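PDB 4IQD: carboxyvinyl-carboxyphosphonate phosphorylmutase from Bacillus anthracis, which belongs to the phosphoenolpyruvate phosphomutase family of TIM-barrel proteins and carries pyruvic acid bound at several sites. Local coordinates for residues 22-27 with 49-54; 58-63 with 78-83; 104-109 with 147-152; 172-177 with 200-205. All blocks are in the same frame, centred on the assembly; numbering follows the deposited sequence.

Interaction 1: 22-27 with 49-54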
loop_
_atom_site.group_PDB
_atom_site.type_symbol
_atom_site.label_atom_id
_atom_site.label_comp_id
_atom_site.label_asym_id
_atom_site.label_seq_id
_atom_site.Cartn_x
_atom_site.Cartn_y
_atom_site.Cartn_z
ATOM N N ARG A 22 -10.017 -17.492 17.253
ATOM C CA ARG A 22 -11.064 -18.460 17.541
ATOM C C ARG A 22 -11.972 -17.948 18.647
ATOM O O ARG A 22 -13.194 -18.009 18.537
ATOM C CB ARG A 22 -10.467 -19.804 17.952
ATOM C CG ARG A 22 -11.511 -20.806 18.421
ATOM C CD ARG A 22 -10.885 -22.113 18.870
ATOM N NE ARG A 22 -10.116 -22.756 17.810
ATOM C CZ ARG A 22 -10.649 -23.494 16.842
ATOM N NH1 ARG A 22 -11.961 -23.679 16.788
ATOM N NH2 ARG A 22 -9.870 -24.044 15.923
ATOM N N ALA A 23 -11.361 -17.444 19.712
ATOM C CA ALA A 23 -12.100 -16.842 20.811
ATOM C C ALA A 23 -13.056 -15.791 20.276
ATOM O O ALA A 23 -14.250 -15.823 20.572
ATOM C CB ALA A 23 -11.139 -16.218 21.810
ATOM N N LEU A 24 -12.515 -14.878 19.474
ATOM C CA LEU A 24 -13.291 -13.800 18.871
ATOM C C LEU A 24 -14.510 -14.340 18.134
ATOM O O LEU A 24 -15.587 -13.747 18.169
ATOM C CB LEU A 24 -12.424 -13.001 17.898
ATOM C CG LEU A 24 -11.221 -12.236 18.446
ATOM C CD1 LEU A 24 -10.466 -11.581 17.310
ATOM C CD2 LEU A 24 -11.665 -11.209 19.457
ATOM N N VAL A 25 -14.329 -15.475 17.472
ATOM C CA VAL A 25 -15.406 -16.110 16.734
ATOM C C VAL A 25 -16.454 -16.684 17.678
ATOM O O VAL A 25 -17.642 -16.392 17.551
ATOM C CB VAL A 25 -14.866 -17.229 15.835
ATOM C CG1 VAL A 25 -15.995 -18.115 15.352
ATOM C CG2 VAL A 25 -14.106 -16.638 14.667
ATOM N N GLU A 26 -16.001 -17.482 18.640
ATOM C CA GLU A 26 -16.897 -18.154 19.574
ATOM C C GLU A 26 -17.638 -17.167 20.475
ATOM O O GLU A 26 -18.606 -17.530 21.146
ATOM C CB GLU A 26 -16.115 -19.157 20.427
ATOM C CG GLU A 26 -15.267 -20.137 19.625
ATOM C CD GLU A 26 -16.096 -21.129 18.827
ATOM O OE1 GLU A 26 -15.631 -21.565 17.751
ATOM O OE2 GLU A 26 -17.203 -21.491 19.284
ATOM N N ALA A 27 -17.179 -15.919 20.478
ATOM C CA ALA A 27 -17.770 -14.872 21.302
ATOM C C ALA A 27 -19.250 -14.667 21.002
ATOM O O ALA A 27 -19.725 -14.943 19.900
ATOM C CB ALA A 27 -17.010 -13.569 21.128
ATOM N N GLY A 49 -10.590 0.320 16.725
ATOM C CA GLY A 49 -11.114 -0.604 17.715
ATOM C C GLY A 49 -11.515 -1.972 17.204
ATOM O O GLY A 49 -12.248 -2.701 17.872
ATOM N N PHE A 50 -11.037 -2.329 16.020
ATOM C CA PHE A 50 -11.318 -3.645 15.474
ATOM C C PHE A 50 -10.300 -4.654 15.988
ATOM O O PHE A 50 -9.142 -4.313 16.211
ATOM C CB PHE A 50 -11.355 -3.592 13.952
ATOM C CG PHE A 50 -12.436 -2.699 13.415
ATOM C CD1 PHE A 50 -13.745 -3.143 13.334
ATOM C CD2 PHE A 50 -12.146 -1.414 12.993
ATOM C CE1 PHE A 50 -14.742 -2.322 12.841
ATOM C CE2 PHE A 50 -13.138 -0.592 12.500
ATOM C CZ PHE A 50 -14.434 -1.045 12.424
ATOM N N LEU A 51 -10.743 -5.893 16.179
ATOM C CA LEU A 51 -9.960 -6.892 16.901
ATOM C C LEU A 51 -9.418 -7.998 16.006
ATOM O O LEU A 51 -8.800 -8.953 16.476
ATOM C CB LEU A 51 -10.810 -7.509 18.008
ATOM C CG LEU A 51 -11.451 -6.509 18.970
ATOM C CD1 LEU A 51 -12.279 -7.239 20.013
ATOM C CD2 LEU A 51 -10.393 -5.634 19.626
ATOM N N ALA A 52 -9.666 -7.865 14.711
ATOM C CA ALA A 52 -9.189 -8.825 13.737
ATOM C C ALA A 52 -9.150 -8.111 12.403
ATOM O O ALA A 52 -9.861 -7.132 12.205
ATOM C CB ALA A 52 -10.111 -10.032 13.682
ATOM N N LEU A 53 -8.307 -8.584 11.495
ATOM C CA LEU A 53 -8.138 -7.921 10.210
ATOM C C LEU A 53 -8.254 -8.918 9.079
ATOM O O LEU A 53 -8.072 -10.113 9.281
ATOM C CB LEU A 53 -6.779 -7.226 10.135
ATOM C CG LEU A 53 -6.537 -6.058 11.083
ATOM C CD1 LEU A 53 -5.132 -5.538 10.885
ATOM C CD2 LEU A 53 -7.554 -4.957 10.856
ATOM N N TYR A 54 -8.554 -8.416 7.888
ATOM C CA TYR A 54 -8.735 -9.266 6.725
ATOM C C TYR A 54 -7.832 -8.821 5.587
ATOM O O TYR A 54 -7.737 -7.637 5.282
ATOM C CB TYR A 54 -10.198 -9.224 6.278
ATOM C CG TYR A 54 -10.556 -10.179 5.161
ATOM C CD1 TYR A 54 -10.609 -11.550 5.381
ATOM C CD2 TYR A 54 -10.873 -9.709 3.894
ATOM C CE1 TYR A 54 -10.951 -12.427 4.365
ATOM C CE2 TYR A 54 -11.219 -10.580 2.875
ATOM C CZ TYR A 54 -11.253 -11.937 3.113
ATOM O OH TYR A 54 -11.596 -12.806 2.099
#

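Interaction 2: 58-63 with 78-83. With PYR (pyruvic acid), chain F.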
loop_
_atom_site.group_PDB
_atom_site.type_symbol
_atom_site.label_atom_id
_atom_site.label_comp_id
_atom_site.label_asym_id
_atom_site.label_seq_id
_atom_site.Cartn_x
_atom_site.Cartn_y
_atom_site.Cartn_z
ATOM N N ALA A 58 -8.554 -9.410 -3.597
ATOM C CA ALA A 58 -9.064 -8.307 -4.397
ATOM C C ALA A 58 -8.333 -7.012 -4.075
ATOM O O ALA A 58 -7.751 -6.382 -4.957
ATOM C CB ALA A 58 -10.555 -8.141 -4.171
ATOM N N ALA A 59 -8.364 -6.627 -2.805
ATOM C CA ALA A 59 -7.738 -5.384 -2.372
ATOM C C ALA A 59 -6.228 -5.426 -2.549
ATOM O O ALA A 59 -5.613 -4.434 -2.945
ATOM C CB ALA A 59 -8.094 -5.088 -0.931
ATOM N N TYR A 60 -5.634 -6.578 -2.252
ATOM C CA TYR A 60 -4.192 -6.724 -2.370
ATOM C C TYR A 60 -3.747 -6.475 -3.794
ATOM O O TYR A 60 -2.927 -5.599 -4.053
ATOM C CB TYR A 60 -3.730 -8.113 -1.939
ATOM C CG TYR A 60 -2.243 -8.299 -2.124
ATOM C CD1 TYR A 60 -1.341 -7.480 -1.459
ATOM C CD2 TYR A 60 -1.739 -9.279 -2.970
ATOM C CE1 TYR A 60 0.020 -7.632 -1.624
ATOM C CE2 TYR A 60 -0.376 -9.442 -3.139
ATOM C CZ TYR A 60 0.501 -8.615 -2.461
ATOM O OH TYR A 60 1.862 -8.761 -2.619
ATOM N N THR A 61 -4.300 -7.249 -4.715
ATOM C CA THR A 61 -3.935 -7.143 -6.115
ATOM C C THR A 61 -4.187 -5.734 -6.625
ATOM O O THR A 61 -3.323 -5.138 -7.261
ATOM C CB THR A 61 -4.716 -8.149 -6.966
ATOM O OG1 THR A 61 -6.117 -8.006 -6.704
ATOM C CG2 THR A 61 -4.287 -9.564 -6.625
ATOM N N ALA A 62 -5.365 -5.202 -6.321
ATOM C CA ALA A 62 -5.717 -3.853 -6.741
ATOM C C ALA A 62 -4.697 -2.832 -6.245
ATOM O O ALA A 62 -4.373 -1.890 -6.961
ATOM C CB ALA A 62 -7.110 -3.492 -6.265
ATOM N N SER A 63 -4.185 -3.033 -5.032
ATOM C CA SER A 63 -3.124 -2.182 -4.490
ATOM C C SER A 63 -1.903 -2.203 -5.397
ATOM O O SER A 63 -1.331 -1.161 -5.711
ATOM C CB SER A 63 -2.711 -2.633 -3.086
ATOM O OG SER A 63 -3.804 -2.619 -2.192
ATOM N N ALA A 78 1.906 -13.670 1.514
ATOM C CA ALA A 78 2.425 -13.957 2.844
ATOM C C ALA A 78 3.273 -12.807 3.393
ATOM O O ALA A 78 3.365 -12.619 4.605
ATOM C CB ALA A 78 3.220 -15.253 2.832
ATOM N N GLU A 79 3.890 -12.038 2.501
ATOM C CA GLU A 79 4.696 -10.893 2.922
ATOM C C GLU A 79 3.843 -9.691 3.311
ATOM O O GLU A 79 4.131 -9.013 4.290
ATOM C CB GLU A 79 5.692 -10.491 1.838
ATOM C CG GLU A 79 7.081 -11.063 2.033
ATOM C CD GLU A 79 8.161 -10.160 1.471
ATOM O OE1 GLU A 79 9.268 -10.129 2.049
ATOM O OE2 GLU A 79 7.904 -9.478 0.456
ATOM N N ARG A 80 2.800 -9.415 2.539
ATOM C CA ARG A 80 1.894 -8.331 2.890
ATOM C C ARG A 80 1.178 -8.674 4.192
ATOM O O ARG A 80 0.900 -7.797 5.005
ATOM C CB ARG A 80 0.891 -8.068 1.766
ATOM C CG ARG A 80 -0.061 -6.899 2.012
ATOM C CD ARG A 80 0.668 -5.577 2.251
ATOM N NE ARG A 80 1.516 -5.176 1.130
ATOM C CZ ARG A 80 1.094 -4.486 0.074
ATOM N NH1 ARG A 80 -0.177 -4.124 -0.022
ATOM N NH2 ARG A 80 1.942 -4.165 -0.893
ATOM N N ALA A 81 0.898 -9.958 4.392
ATOM C CA ALA A 81 0.261 -10.416 5.619
ATOM C C ALA A 81 1.204 -10.223 6.795
ATOM O O ALA A 81 0.772 -9.914 7.905
ATOM C CB ALA A 81 -0.147 -11.875 5.497
ATOM N N ARG A 82 2.494 -10.408 6.536
ATOM C CA ARG A 82 3.526 -10.157 7.530
ATOM C C ARG A 82 3.403 -8.720 7.993
ATOM O O ARG A 82 3.362 -8.448 9.191
ATOM C CB ARG A 82 4.909 -10.362 6.919
ATOM C CG ARG A 82 5.954 -10.906 7.862
ATOM C CD ARG A 82 6.291 -12.331 7.474
ATOM N NE ARG A 82 7.724 -12.599 7.528
ATOM C CZ ARG A 82 8.331 -13.213 8.537
ATOM N NH1 ARG A 82 7.628 -13.627 9.582
ATOM N NH2 ARG A 82 9.640 -13.416 8.501
ATOM N N ASP A 83 3.335 -7.811 7.025
ATOM C CA ASP A 83 3.216 -6.382 7.287
ATOM C C ASP A 83 2.082 -6.088 8.250
ATOM O O ASP A 83 2.216 -5.257 9.146
ATOM C CB ASP A 83 2.961 -5.622 5.988
ATOM C CG ASP A 83 4.136 -5.668 5.041
ATOM O OD1 ASP A 83 5.117 -6.384 5.336
ATOM O OD2 ASP A 83 4.070 -4.991 3.994
HETATM C C PYR F . 5.756 -5.381 -0.217
HETATM O O PYR F . 6.815 -5.972 -0.713
HETATM O OXT PYR F . 5.334 -4.250 -0.726
HETATM C CA PYR F . 5.077 -5.963 0.847
HETATM O O3 PYR F . 3.796 -5.748 1.007
HETATM C CB PYR F . 5.817 -6.837 1.814
#

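Interaction 3: 104-109 with 147-152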
loop_
_atom_site.group_PDB
_atom_site.type_symbol
_atom_site.label_atom_id
_atom_site.label_comp_id
_atom_site.label_asym_id
_atom_site.label_seq_id
_atom_site.Cartn_x
_atom_site.Cartn_y
_atom_site.Cartn_z
ATOM N N LEU A 104 0.286 -29.931 -2.530
ATOM C CA LEU A 104 1.623 -29.580 -2.079
ATOM C C LEU A 104 1.798 -28.071 -1.985
ATOM O O LEU A 104 2.401 -27.575 -1.040
ATOM C CB LEU A 104 2.671 -30.195 -2.999
ATOM C CG LEU A 104 2.573 -31.717 -3.059
ATOM C CD1 LEU A 104 3.588 -32.272 -4.030
ATOM C CD2 LEU A 104 2.751 -32.325 -1.673
ATOM N N ASN A 105 1.268 -27.346 -2.963
ATOM C CA ASN A 105 1.279 -25.892 -2.920
ATOM C C ASN A 105 0.482 -25.364 -1.739
ATOM O O ASN A 105 0.902 -24.427 -1.064
ATOM C CB ASN A 105 0.719 -25.316 -4.216
ATOM C CG ASN A 105 1.572 -25.654 -5.415
ATOM O OD1 ASN A 105 1.147 -26.388 -6.303
ATOM N ND2 ASN A 105 2.786 -25.122 -5.445
ATOM N N VAL A 106 -0.671 -25.975 -1.500
ATOM C CA VAL A 106 -1.513 -25.621 -0.365
ATOM C C VAL A 106 -0.747 -25.857 0.926
ATOM O O VAL A 106 -0.844 -25.079 1.874
ATOM C CB VAL A 106 -2.805 -26.455 -0.354
ATOM C CG1 VAL A 106 -3.523 -26.320 0.974
ATOM C CG2 VAL A 106 -3.707 -26.035 -1.491
ATOM N N ALA A 107 0.034 -26.929 0.942
ATOM C CA ALA A 107 0.849 -27.274 2.099
ATOM C C ALA A 107 1.907 -26.212 2.392
ATOM O O ALA A 107 2.149 -25.880 3.549
ATOM C CB ALA A 107 1.503 -28.633 1.898
ATOM N N ARG A 108 2.535 -25.687 1.343
ATOM C CA ARG A 108 3.572 -24.670 1.505
ATOM C C ARG A 108 2.972 -23.314 1.861
ATOM O O ARG A 108 3.528 -22.567 2.666
ATOM C CB ARG A 108 4.435 -24.556 0.242
ATOM C CG ARG A 108 5.113 -23.204 0.077
ATOM C CD ARG A 108 6.593 -23.336 -0.239
ATOM N NE ARG A 108 7.266 -22.039 -0.227
ATOM C CZ ARG A 108 7.809 -21.462 -1.295
ATOM N NH1 ARG A 108 8.398 -20.278 -1.181
ATOM N NH2 ARG A 108 7.773 -22.069 -2.474
ATOM N N THR A 109 1.834 -23.003 1.250
ATOM C CA THR A 109 1.110 -21.782 1.561
ATOM C C THR A 109 0.783 -21.741 3.049
ATOM O O THR A 109 0.931 -20.707 3.698
ATOM C CB THR A 109 -0.182 -21.678 0.732
ATOM O OG1 THR A 109 0.157 -21.534 -0.652
ATOM C CG2 THR A 109 -1.008 -20.481 1.167
ATOM N N VAL A 147 -11.657 -30.933 -0.036
ATOM C CA VAL A 147 -11.532 -31.761 1.156
ATOM C C VAL A 147 -10.084 -32.158 1.394
ATOM O O VAL A 147 -9.568 -32.031 2.503
ATOM C CB VAL A 147 -12.416 -33.023 1.053
ATOM C CG1 VAL A 147 -11.881 -34.146 1.935
ATOM C CG2 VAL A 147 -13.857 -32.688 1.412
ATOM N N GLN A 148 -9.425 -32.620 0.340
ATOM C CA GLN A 148 -8.026 -33.005 0.432
ATOM C C GLN A 148 -7.136 -31.815 0.776
ATOM O O GLN A 148 -6.212 -31.932 1.579
ATOM C CB GLN A 148 -7.575 -33.645 -0.872
ATOM C CG GLN A 148 -8.264 -34.957 -1.158
ATOM C CD GLN A 148 -7.916 -35.496 -2.521
ATOM O OE1 GLN A 148 -7.684 -34.736 -3.459
ATOM N NE2 GLN A 148 -7.872 -36.816 -2.640
ATOM N N LYS A 149 -7.423 -30.668 0.171
ATOM C CA LYS A 149 -6.668 -29.454 0.448
ATOM C C LYS A 149 -6.785 -29.036 1.910
ATOM O O LYS A 149 -5.807 -28.613 2.522
ATOM C CB LYS A 149 -7.119 -28.313 -0.461
ATOM C CG LYS A 149 -6.637 -28.442 -1.891
ATOM C CD LYS A 149 -6.878 -27.165 -2.672
ATOM C CE LYS A 149 -6.110 -27.175 -3.982
ATOM N NZ LYS A 149 -6.218 -25.883 -4.713
ATOM N N ILE A 150 -7.987 -29.152 2.465
ATOM C CA ILE A 150 -8.217 -28.818 3.862
ATOM C C ILE A 150 -7.442 -29.773 4.760
ATOM O O ILE A 150 -6.812 -29.357 5.732
ATOM C CB ILE A 150 -9.718 -28.856 4.200
ATOM C CG1 ILE A 150 -10.456 -27.764 3.421
ATOM C CG2 ILE A 150 -9.941 -28.685 5.688
ATOM C CD1 ILE A 150 -11.957 -27.788 3.585
ATOM N N LYS A 151 -7.477 -31.054 4.409
ATOM C CA LYS A 151 -6.732 -32.079 5.133
ATOM C C LYS A 151 -5.239 -31.808 5.079
ATOM O O LYS A 151 -4.520 -32.069 6.043
ATOM C CB LYS A 151 -7.025 -33.464 4.552
ATOM C CG LYS A 151 -8.435 -33.965 4.811
ATOM C CD LYS A 151 -8.821 -35.086 3.858
ATOM C CE LYS A 151 -7.980 -36.333 4.061
ATOM N NZ LYS A 151 -8.463 -37.450 3.193
ATOM N N ALA A 152 -4.778 -31.289 3.944
ATOM C CA ALA A 152 -3.381 -30.904 3.788
ATOM C C ALA A 152 -3.005 -29.812 4.785
ATOM O O ALA A 152 -1.936 -29.850 5.395
ATOM C CB ALA A 152 -3.117 -30.442 2.371
#

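Interaction 4: 172-177 with 200-205. With PYR (pyruvic acid), chain D.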
loop_
_atom_site.group_PDB
_atom_site.type_symbol
_atom_site.label_atom_id
_atom_site.label_comp_id
_atom_site.label_asym_id
_atom_site.label_seq_id
_atom_site.Cartn_x
_atom_site.Cartn_y
_atom_site.Cartn_z
ATOM N N GLU A 172 -24.911 -24.314 -8.139
ATOM C CA GLU A 172 -25.449 -25.657 -7.944
ATOM C C GLU A 172 -26.735 -25.686 -7.125
ATOM O O GLU A 172 -27.581 -26.555 -7.324
ATOM C CB GLU A 172 -24.407 -26.554 -7.283
ATOM C CG GLU A 172 -23.163 -26.776 -8.111
ATOM C CD GLU A 172 -22.108 -27.552 -7.358
ATOM O OE1 GLU A 172 -22.381 -27.980 -6.219
ATOM O OE2 GLU A 172 -21.002 -27.729 -7.905
ATOM N N GLY A 173 -26.880 -24.749 -6.196
ATOM C CA GLY A 173 -28.077 -24.697 -5.383
ATOM C C GLY A 173 -27.817 -24.744 -3.891
ATOM O O GLY A 173 -26.731 -25.107 -3.442
ATOM N N LEU A 174 -28.839 -24.381 -3.125
ATOM C CA LEU A 174 -28.728 -24.247 -1.679
ATOM C C LEU A 174 -28.305 -25.533 -0.989
ATOM O O LEU A 174 -27.298 -25.559 -0.291
ATOM C CB LEU A 174 -30.047 -23.758 -1.091
ATOM C CG LEU A 174 -30.026 -23.453 0.407
ATOM C CD1 LEU A 174 -28.853 -22.552 0.765
ATOM C CD2 LEU A 174 -31.340 -22.807 0.812
ATOM N N ASP A 175 -29.078 -26.597 -1.183
ATOM C CA ASP A 175 -28.778 -27.875 -0.545
ATOM C C ASP A 175 -27.423 -28.417 -0.975
ATOM O O ASP A 175 -26.765 -29.126 -0.218
ATOM C CB ASP A 175 -29.870 -28.899 -0.838
ATOM C CG ASP A 175 -31.120 -28.664 -0.019
ATOM O OD1 ASP A 175 -30.999 -28.177 1.126
ATOM O OD2 ASP A 175 -32.223 -28.966 -0.524
ATOM N N GLU A 176 -27.014 -28.077 -2.192
ATOM C CA GLU A 176 -25.708 -28.472 -2.697
ATOM C C GLU A 176 -24.619 -27.820 -1.876
ATOM O O GLU A 176 -23.630 -28.452 -1.515
ATOM C CB GLU A 176 -25.544 -28.033 -4.144
ATOM C CG GLU A 176 -25.170 -29.144 -5.072
ATOM C CD GLU A 176 -26.327 -29.558 -5.937
ATOM O OE1 GLU A 176 -26.096 -30.308 -6.907
ATOM O OE2 GLU A 176 -27.466 -29.127 -5.647
ATOM N N ALA A 177 -24.804 -26.537 -1.596
ATOM C CA ALA A 177 -23.840 -25.791 -0.807
ATOM C C ALA A 177 -23.760 -26.362 0.603
ATOM O O ALA A 177 -22.670 -26.546 1.140
ATOM C CB ALA A 177 -24.212 -24.326 -0.775
ATOM N N GLU A 200 -32.912 -13.808 3.974
ATOM C CA GLU A 200 -32.955 -14.040 5.406
ATOM C C GLU A 200 -33.183 -15.509 5.751
ATOM O O GLU A 200 -32.497 -16.068 6.608
ATOM C CB GLU A 200 -34.001 -13.133 6.081
ATOM C CG GLU A 200 -34.275 -13.454 7.558
ATOM C CD GLU A 200 -34.476 -12.211 8.422
ATOM O OE1 GLU A 200 -34.847 -12.361 9.606
ATOM O OE2 GLU A 200 -34.256 -11.087 7.925
ATOM N N GLU A 201 -34.132 -16.137 5.065
ATOM C CA GLU A 201 -34.462 -17.531 5.337
ATOM C C GLU A 201 -33.332 -18.473 4.934
ATOM O O GLU A 201 -33.144 -19.512 5.555
ATOM C CB GLU A 201 -35.769 -17.946 4.649
ATOM C CG GLU A 201 -35.651 -18.231 3.159
ATOM C CD GLU A 201 -36.465 -19.441 2.726
ATOM O OE1 GLU A 201 -37.284 -19.934 3.531
ATOM O OE2 GLU A 201 -36.278 -19.905 1.581
ATOM N N GLU A 202 -32.578 -18.112 3.901
ATOM C CA GLU A 202 -31.466 -18.948 3.471
ATOM C C GLU A 202 -30.319 -18.871 4.464
ATOM O O GLU A 202 -29.643 -19.862 4.724
ATOM C CB GLU A 202 -30.998 -18.575 2.064
ATOM C CG GLU A 202 -31.985 -18.983 0.979
ATOM C CD GLU A 202 -31.374 -19.011 -0.411
ATOM O OE1 GLU A 202 -30.153 -18.790 -0.535
ATOM O OE2 GLU A 202 -32.121 -19.259 -1.381
ATOM N N PHE A 203 -30.115 -17.685 5.029
ATOM C CA PHE A 203 -29.073 -17.490 6.029
ATOM C C PHE A 203 -29.377 -18.372 7.234
ATOM O O PHE A 203 -28.564 -19.211 7.624
ATOM C CB PHE A 203 -28.980 -16.023 6.469
ATOM C CG PHE A 203 -28.608 -15.065 5.360
ATOM C CD1 PHE A 203 -28.143 -15.517 4.146
ATOM C CD2 PHE A 203 -28.705 -13.702 5.552
ATOM C CE1 PHE A 203 -27.809 -14.620 3.152
ATOM C CE2 PHE A 203 -28.379 -12.811 4.565
ATOM C CZ PHE A 203 -27.926 -13.273 3.360
ATOM N N ARG A 204 -30.560 -18.180 7.813
ATOM C CA ARG A 204 -30.988 -18.937 8.987
ATOM C C ARG A 204 -31.025 -20.445 8.730
ATOM O O ARG A 204 -30.658 -21.236 9.598
ATOM C CB ARG A 204 -32.361 -18.450 9.456
ATOM C CG ARG A 204 -32.441 -16.955 9.749
ATOM C CD ARG A 204 -33.804 -16.585 10.329
ATOM N NE ARG A 204 -33.899 -15.185 10.740
ATOM C CZ ARG A 204 -33.566 -14.730 11.947
ATOM N NH1 ARG A 204 -33.102 -15.561 12.868
ATOM N NH2 ARG A 204 -33.687 -13.441 12.232
ATOM N N LEU A 205 -31.470 -20.837 7.540
ATOM C CA LEU A 205 -31.538 -22.253 7.186
ATOM C C LEU A 205 -30.154 -22.867 7.052
ATOM O O LEU A 205 -29.914 -23.987 7.507
ATOM C CB LEU A 205 -32.299 -22.455 5.880
ATOM C CG LEU A 205 -32.302 -23.895 5.361
ATOM C CD1 LEU A 205 -32.963 -24.833 6.366
ATOM C CD2 LEU A 205 -32.992 -23.987 4.014
HETATM C C PYR D . -31.706 -25.819 -4.338
HETATM O O PYR D . -30.883 -26.809 -4.565
HETATM O OXT PYR D . -32.335 -25.758 -3.192
HETATM C CA PYR D . -31.890 -24.847 -5.316
HETATM O O3 PYR D . -32.178 -23.609 -4.996
HETATM C CB PYR D . -31.747 -25.237 -6.753
#

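Interaction 1: 22-27 with 49-54
Leu24, on the last turns of helix 14-26, reaches across to Leu51 and Ala52, which lie in the link between helix 39-48 and strand 53-55. Its CB sets out toward that link, and CG stands beside the backbone N, opposite the carbonyl carbon (chi1 -64°), which points the two terminal methyls at the link. CD1 makes the closest approach: it comes within 3.2 Å of Leu51 O, a snug van der Waals contact, and within 4.0 Å of Ala52 CB. The other methyl, CD2, serves the side chain of Leu51, lying 4.1 Å from Leu51 CD1 and the same distance from Leu51 CB. A branched leucine suits this place because one methyl lies against a backbone carbonyl while the other covers an apolar neighbour. Ala52, a single buried methyl, gives CD1 an apolar surface just before the strand begins. Leu24 also rests on Leu31 and Pro91, at or just before the starts of two other strands, while Val25 touches Tyr161 and Pro213; the helix thus lies across the amino-terminal mouth of the barrel. At the far end of the link, Gly49 closes helix 39-48 with a Schellman motif, for which its positive phi is well suited, and gives its O to Lys262 of the second subunit. No hydrogen bond or ion pair joins 22-27 to 49-54, so their fit probably rests on van der Waals contact and on partial removal of the methyls from water.

Interaction 2: 58-63 with 78-83
Tyr60 meets Arg80 where two successive helices, 57-63 and 74-88, come together beside strand 53-55 of the TIM barrel. Tyr60 CE1 lies 3.7 Å above the centre of one face of the Arg80 guanidinium, with the ring and guanidinium planes 79° apart, so the ring is nearly upright on that face and does not stack on it. The same CE1 touches Arg80 CB at 3.5 Å. Arginine fits here because its aliphatic base packs on the tyrosine while its guanidinium is turned to polar partners. The chain makes this possible by setting out with CG opposite the backbone N and then folding back at chi2 and chi3 (58° and 60°), which brings the guanidinium up against the ring. Its edges are used as well: Ser63 CB lies 4.2 Å from Arg80 NH1, and pyruvic acid lies beside NE and NH2. The modelled distance from Arg80 NE to the ligand's O3 is doubtfully short, and Arg80 NH2 adds weak bonds to O3 and OXT. Asp83 OD2 makes a long ion pair with Arg80 NE, 3.8 Å away, and Glu79 OE2 comes to 3.6 Å from the ligand's methyl, CB. Farther out, His37 O accepts a hydrogen bond from Arg80 NH1, and Arg80 of the second subunit also binds this pyruvic acid, which therefore sits at the subunit interface. Ser63 is tied to its own helix, for its N and OG both bond to Ala59 O, from opposite faces of the carbonyl plane, the hydroxyl at 2.7 Å.

Interaction 3: 104-109 with 147-152
Val106 and Lys149 meet without any flat side chain between them; the planar group involved is the peptide of Lys149, whose O lies 3.6 Å from Val106 CG1. The rest of the contact is aliphatic. Lys149 leaves its helix with CG beside the backbone N (chi1 -74°) and then runs fully extended, crossing Val106 at about a right angle. Val106 CG2 presses on the flank of this chain, 3.6 Å from both Lys149 CD and Lys149 CE. The other methyl of the fork, Val106 CG1, is 4.4 Å from Ala152 CB, one turn farther along. A beta-branched valine covers both neighbours at once, and the small Ala152 lets the helices come close, with Val106 CA and Lys149 CA 6.5 Å apart. Lysine suits a place that needs a long apolar stem and a polar tip: its NZ bonds to Thr98 O and Gly101 O, carbonyls of the loop leading from strand 92-95 into helix 103-115. Thr109 OG1 lies within hydrogen-bonding reach of Gly99 O in the same loop. Helices 103-115 and 143-156 each follow one of two adjacent parallel strands, 92-95 and 120-124, and their side-by-side packing is that of neighbouring helices in the outer layer of a TIM barrel.

Interaction 4: 172-177 with 200-205
The apolar part centres on Leu174, whose CD2 meets Leu205 CD2 methyl to methyl at 3.8 Å and Glu202 CG at 3.9 Å. With CG opposite the backbone N (chi1 -175°), Leu174 sends its fork across to helix 200-209, and the extended Glu202 offers its methylene stem to it. Among the polar links, Glu202 OE2 forms a salt bridge with Arg169 and OE1 accepts from Gln198 N, so this buried carboxylate is well provided for. It probably steadies Arg169, another residue of the pyruvic acid pocket. Within helix 200-209, apart from the leucine contact, Arg204 grips Glu200 side-on: NE and NH2 both bond to Glu200 OE1, NH2 at 3.1 Å, an exposed pairing one helical turn apart. Ligand contacts come from the opening of helix 174-187. Gly173, at its N-cap and with no side chain, lets the ligand lie close, its CA 3.6 Å from pyruvic acid O; Leu174 N lies 3.4 Å from pyruvic acid C. The positive end of the helix dipole may favour the anionic group. Two consecutive outer helices of the TIM barrel thus pack at their amino-terminal turns, beside the pyruvic acid pocket at a helix start.

Overall arrangement
Interactions 1 to 4 follow one another along the chain without overlap, all within one TIM barrel. Interactions 2, 3 and 4 each join two consecutive helices, those of 3 and 4 belonging to the outer layer, and are largely buried, whereas interaction 1 lays the amino-terminal helix on a link and is only partly buried. Strand 53-55 leads directly from interaction 1 into helix 57-63 of interaction 2, and both reach the second subunit; interactions 3 and 4 are touched by no other chain of the assembly. The chemistry varies accordingly: methyl packing on side chains and one backbone carbonyl in 1, an arginine turned to an interface ligand in 2, aliphatic packing with a loop-bound ammonium in 3, and leucine packing beside another pyruvic acid in 4.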